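PDB 4EL6: IL-4-inducing protein from Schistosoma mansoni, which induces interleukin-4 release from basophils without antigen, by binding IgE through its beta/gamma-crystallin fold. Local coordinates for residues Q10-E14 and T15-G19; F58-V61 and N62-R66. One frame throughout, in Å; residues are numbered along the deposited sequence. Where two conformers were deposited one is given.

Interaction 1. Residues Q10-E14 and T15-G19; sequences QLYDE and TYERG
Tyr12 and Glu17 face each other across a tight turn, their CA atoms 5.6 Å apart, and the chain folds back so that Glu14 N donates a hydrogen bond to Arg18 O at 3.1 Å. Tyr16 and Glu17 both have positive phi, which folds the chain back over one face of the Tyr12 ring. Glu17 CA sits 3.8 Å from the centroid of the Tyr12 ring, 16° off the normal, a CH-pi contact. Glu17 CG continues over the same face, toward its rim, 3.9 Å from Tyr12 CE1. The Arg18 chain bends at chi3 (-58°), and this swings the guanidinium over to Thr15. Arg18 NE donates to Thr15 O at 2.9 Å and Arg18 NH2 to Thr15 OG1 at 3.0 Å, a side-on grip with both acceptors near the guanidinium plane. The Glu14 carboxylate lies near Arg18, but the charges do not pair. Glu14 OE2 comes 3.4 Å from Gly19 CA, tight against the side that lacks a side chain. Ser39 closes the turn from strand 39-41, which lies beside 9-12 in the sheet: its OG bonds to both Glu14 O and Glu17 N. An aromatic residue, a glycine seven positions later and a serine from a neighbouring strand mark the folded hairpin of a beta/gamma-crystallin Greek key, here a variant with Glu17 in place of the usual second aromatic.

Interaction 2. Residues F58-V61 and N62-R66; sequences FDNV and NYTGR
Phe58 to Arg66 form a folded loop in which Asn60 and Gly65 lie opposite each other, with CA atoms 5.0 Å apart. At its base Asp59 N donates to Arg66 O at 3.1 Å, and further in Asn60 N makes a weak bond to Thr64 O. Tyr63 CA sits almost over the centre of the Phe58 ring, 3.5 Å from the centroid and 7° off the normal, as a CH-pi contact. The Tyr63 ring turns an edge toward that face of Phe58, Tyr63 CD1 being 3.8 Å from Phe58 CE1, in an offset edge-to-face pair with planes at 69°. This is the folded hairpin of a beta/gamma-crystallin Greek key: Phe58 is the aromatic residue, Gly65 the glycine seven places on, and Ser89 the serine whose OG bonds to Asn60 O and Tyr63 N. Thr64 fastens the tip of the loop. Thr64 OG1 stands between the backbone N and the carbonyl carbon (chi1 67°), and from there donates to Val61 O at 2.8 Å, in the carbonyl plane. Asp59 holds the other end. Asp59 OD1 accepts from Arg66 N at 2.9 Å, met from above the carboxylate plane. Asp59 OD2 and Arg66 NE form a long salt bridge of 3.9 Å, and one water spans the two, donating to OD2 and accepting from NE. Asp59 OD1 also lies 3.4 Å from Gly65 CA.

How the interactions relate
From the N terminus, interaction 1 comes first and closes the loop between strands 9-12 and 21-24. The chain then runs through strand 39-41, which pairs with 9-12 and supplies Ser39. Strand 52-58 follows in a second sheet, and interaction 2 closes the loop between it and strand 67-71. Strand 75-76 returns to the first sheet, where the Cys41-Cys75 disulfide links it to 39-41. Strand 89-95 completes the second sheet and brings Ser89. The two contacts are in series and neither nest nor cross. Their centres are about 22 Å apart and their nearest atoms about 9 Å. They are corresponding folded hairpins, one in each sheet of the crystallin-like domain, the second with the fuller aromatic signature.

Interaction 1. Residues Q10-E14 and T15-G19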
loop_
_atom_site.group_PDB
_atom_site.type_symbol
_atom_site.label_atom_id
_atom_site.label_comp_id
_atom_site.label_asym_id
_atom_site.label_seq_id
_atom_site.Cartn_x
_atom_site.Cartn_y
_atom_site.Cartn_z
ATOM N N GLN A 10 -0.637 -2.633 -6.118
ATOM C CA GLN A 10 -0.336 -1.999 -7.390
ATOM C C GLN A 10 -0.034 -0.527 -7.262
ATOM O O GLN A 10 -0.825 0.175 -6.649
ATOM C CB GLN A 10 -1.506 -2.196 -8.377
ATOM C CG GLN A 10 -1.874 -3.667 -8.675
ATOM C CD GLN A 10 -3.282 -3.778 -9.233
ATOM O OE1 GLN A 10 -4.161 -3.015 -8.859
ATOM N NE2 GLN A 10 -3.509 -4.753 -10.105
ATOM N N LEU A 11 1.134 -0.072 -7.763
ATOM C CA LEU A 11 1.566 1.272 -7.636
ATOM C C LEU A 11 1.736 1.838 -9.048
ATOM O O LEU A 11 2.549 1.319 -9.854
ATOM C CB LEU A 11 2.889 1.379 -6.893
ATOM C CG LEU A 11 2.706 0.822 -5.503
ATOM C CD1 LEU A 11 3.348 -0.545 -5.521
ATOM C CD2 LEU A 11 3.187 1.728 -4.428
ATOM N N TYR A 12 0.940 2.830 -9.357
ATOM C CA TYR A 12 0.908 3.411 -10.716
ATOM C C TYR A 12 1.635 4.702 -10.765
ATOM O O TYR A 12 1.540 5.491 -9.825
ATOM C CB TYR A 12 -0.564 3.684 -11.141
ATOM C CG TYR A 12 -1.371 2.442 -11.258
ATOM C CD1 TYR A 12 -2.024 1.920 -10.150
ATOM C CD2 TYR A 12 -1.474 1.752 -12.475
ATOM C CE1 TYR A 12 -2.801 0.778 -10.237
ATOM C CE2 TYR A 12 -2.249 0.596 -12.545
ATOM C CZ TYR A 12 -2.886 0.113 -11.412
ATOM O OH TYR A 12 -3.644 -1.023 -11.455
ATOM N N ASP A 13 2.293 4.958 -11.893
ATOM C CA ASP A 13 3.047 6.196 -12.077
ATOM C C ASP A 13 2.123 7.425 -12.045
ATOM O O ASP A 13 2.473 8.472 -11.512
ATOM C CB ASP A 13 3.809 6.161 -13.409
ATOM C CG ASP A 13 5.186 5.502 -13.322
ATOM O OD1 ASP A 13 5.548 4.846 -12.317
ATOM O OD2 ASP A 13 5.913 5.628 -14.333
ATOM N N GLU A 14 0.956 7.310 -12.646
ATOM C CA GLU A 14 0.078 8.445 -12.832
ATOM C C GLU A 14 -1.161 8.314 -11.968
ATOM O O GLU A 14 -1.473 7.238 -11.442
ATOM C CB GLU A 14 -0.339 8.549 -14.291
ATOM C CG GLU A 14 0.783 9.048 -15.210
ATOM C CD GLU A 14 0.404 8.786 -16.639
ATOM O OE1 GLU A 14 -0.618 9.371 -17.053
ATOM O OE2 GLU A 14 1.082 7.955 -17.306
ATOM N N THR A 15 -1.869 9.402 -11.801
ATOM C CA THR A 15 -3.112 9.347 -11.071
ATOM C C THR A 15 -4.156 8.576 -11.862
ATOM O O THR A 15 -4.006 8.333 -13.039
ATOM C CB THR A 15 -3.679 10.770 -10.758
ATOM O OG1 THR A 15 -3.863 11.395 -11.988
ATOM C CG2 THR A 15 -2.793 11.640 -9.873
ATOM N N TYR A 16 -5.201 8.160 -11.161
ATOM C CA TYR A 16 -6.298 7.352 -11.683
ATOM C C TYR A 16 -5.851 6.096 -12.445
ATOM O O TYR A 16 -6.347 5.757 -13.527
ATOM C CB TYR A 16 -7.216 8.220 -12.514
ATOM C CG TYR A 16 -7.883 9.310 -11.701
ATOM C CD1 TYR A 16 -9.065 9.049 -11.036
ATOM C CD2 TYR A 16 -7.347 10.554 -11.661
ATOM C CE1 TYR A 16 -9.689 10.027 -10.282
ATOM C CE2 TYR A 16 -7.935 11.528 -10.913
ATOM C CZ TYR A 16 -9.114 11.260 -10.258
ATOM O OH TYR A 16 -9.694 12.310 -9.536
ATOM N N GLU A 17 -4.841 5.431 -11.884
ATOM C CA GLU A 17 -4.449 4.089 -12.344
ATOM C C GLU A 17 -3.985 4.066 -13.811
ATOM O O GLU A 17 -4.246 3.097 -14.526
ATOM C CB GLU A 17 -5.562 3.080 -12.026
ATOM C CG GLU A 17 -5.957 3.029 -10.551
ATOM C CD GLU A 17 -6.914 4.118 -10.064
ATOM O OE1 GLU A 17 -6.762 4.586 -8.897
ATOM O OE2 GLU A 17 -7.821 4.546 -10.829
ATOM N N ARG A 18 -3.281 5.116 -14.210
ATOM C CA ARG A 18 -2.728 5.218 -15.569
ATOM C C ARG A 18 -1.212 5.072 -15.508
ATOM O O ARG A 18 -0.570 5.318 -14.490
ATOM C CB ARG A 18 -3.078 6.585 -16.156
ATOM C CG ARG A 18 -4.563 6.659 -16.441
ATOM C CD ARG A 18 -5.080 8.013 -16.719
ATOM N NE ARG A 18 -4.866 8.995 -15.695
ATOM C CZ ARG A 18 -5.193 10.274 -15.741
ATOM N NH1 ARG A 18 -5.769 10.781 -16.825
ATOM N NH2 ARG A 18 -4.915 11.044 -14.729
ATOM N N GLY A 19 -0.661 4.642 -16.649
ATOM C CA GLY A 19 0.743 4.650 -16.844
ATOM C C GLY A 19 1.354 3.395 -16.344
ATOM O O GLY A 19 0.659 2.401 -16.107
#

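Interaction 2. Residues F58-V61 and N62-R66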
loop_
_atom_site.group_PDB
_atom_site.type_symbol
_atom_site.label_atom_id
_atom_site.label_comp_id
_atom_site.label_asym_id
_atom_site.label_seq_id
_atom_site.Cartn_x
_atom_site.Cartn_y
_atom_site.Cartn_z
ATOM N N PHE A 58 3.947 3.296 4.657
ATOM C CA PHE A 58 4.535 4.100 5.658
ATOM C C PHE A 58 5.483 5.127 5.073
ATOM O O PHE A 58 6.172 4.831 4.070
ATOM C CB PHE A 58 5.411 3.195 6.566
ATOM C CG PHE A 58 4.627 2.177 7.313
ATOM C CD1 PHE A 58 4.364 0.937 6.731
ATOM C CD2 PHE A 58 4.176 2.418 8.637
ATOM C CE1 PHE A 58 3.698 -0.036 7.441
ATOM C CE2 PHE A 58 3.465 1.454 9.321
ATOM C CZ PHE A 58 3.183 0.251 8.712
ATOM N N ASP A 59 5.589 6.334 5.685
ATOM C CA ASP A 59 6.510 7.336 5.141
ATOM C C ASP A 59 7.889 7.293 5.791
ATOM O O ASP A 59 8.717 8.138 5.458
ATOM C CB ASP A 59 5.927 8.757 5.146
ATOM C CG ASP A 59 6.107 9.489 6.505
ATOM O OD1 ASP A 59 6.269 8.851 7.571
ATOM O OD2 ASP A 59 6.086 10.761 6.474
ATOM N N ASN A 60 8.165 6.272 6.637
ATOM C CA ASN A 60 9.531 6.056 7.096
ATOM C C ASN A 60 9.816 4.613 7.025
ATOM O O ASN A 60 8.953 3.813 6.672
ATOM C CB ASN A 60 9.671 6.609 8.481
ATOM C CG ASN A 60 11.095 6.869 8.870
ATOM O OD1 ASN A 60 12.056 6.635 8.144
ATOM N ND2 ASN A 60 11.225 7.446 10.045
ATOM N N VAL A 61 11.076 4.284 7.122
ATOM C CA VAL A 61 11.493 2.867 7.037
ATOM C C VAL A 61 11.065 2.049 8.273
ATOM O O VAL A 61 10.656 2.580 9.333
ATOM C CB VAL A 61 13.018 2.778 6.818
ATOM C CG1 VAL A 61 13.456 3.515 5.563
ATOM C CG2 VAL A 61 13.739 3.271 8.073
ATOM N N ASN A 62 11.085 0.733 8.104
ATOM C CA ASN A 62 10.837 -0.184 9.178
ATOM C C ASN A 62 9.465 0.022 9.850
ATOM O O ASN A 62 9.320 -0.160 11.047
ATOM C CB ASN A 62 12.005 -0.207 10.150
ATOM C CG ASN A 62 13.325 -0.657 9.459
ATOM O OD1 ASN A 62 13.326 -1.435 8.513
ATOM N ND2 ASN A 62 14.384 -0.076 9.892
ATOM N N TYR A 63 8.483 0.355 9.017
ATOM C CA TYR A 63 7.062 0.334 9.409
ATOM C C TYR A 63 6.862 1.351 10.509
ATOM O O TYR A 63 6.167 1.098 11.479
ATOM C CB TYR A 63 6.641 -1.072 9.800
ATOM C CG TYR A 63 7.196 -2.116 8.833
ATOM C CD1 TYR A 63 6.835 -2.103 7.475
ATOM C CD2 TYR A 63 8.072 -3.087 9.276
ATOM C CE1 TYR A 63 7.373 -3.021 6.589
ATOM C CE2 TYR A 63 8.645 -4.027 8.348
ATOM C CZ TYR A 63 8.278 -3.982 7.040
ATOM O OH TYR A 63 8.712 -4.891 6.108
ATOM N N THR A 64 7.414 2.530 10.273
ATOM C CA THR A 64 7.185 3.623 11.170
ATOM C C THR A 64 6.770 4.843 10.367
ATOM O O THR A 64 6.851 4.888 9.154
ATOM C CB THR A 64 8.488 3.980 11.967
ATOM O OG1 THR A 64 9.497 4.524 11.062
ATOM C CG2 THR A 64 9.031 2.793 12.752
ATOM N N GLY A 65 6.367 5.882 11.096
ATOM C CA GLY A 65 5.959 7.129 10.429
ATOM C C GLY A 65 4.463 7.184 10.164
ATOM O O GLY A 65 3.660 6.505 10.833
ATOM N N ARG A 66 4.079 8.082 9.248
ATOM C CA ARG A 66 2.714 8.175 8.784
ATOM C C ARG A 66 2.339 6.815 8.166
ATOM O O ARG A 66 3.167 6.111 7.577
ATOM C CB ARG A 66 2.577 9.283 7.746
ATOM C CG ARG A 66 2.863 10.680 8.252
ATOM C CD ARG A 66 2.847 11.680 7.104
ATOM N NE ARG A 66 3.161 13.043 7.583
ATOM C CZ ARG A 66 2.234 13.955 7.887
ATOM N NH1 ARG A 66 0.959 13.717 7.613
ATOM N NH2 ARG A 66 2.596 15.158 8.356
HETATM O O HOH W 1 5.823 12.604 8.458
#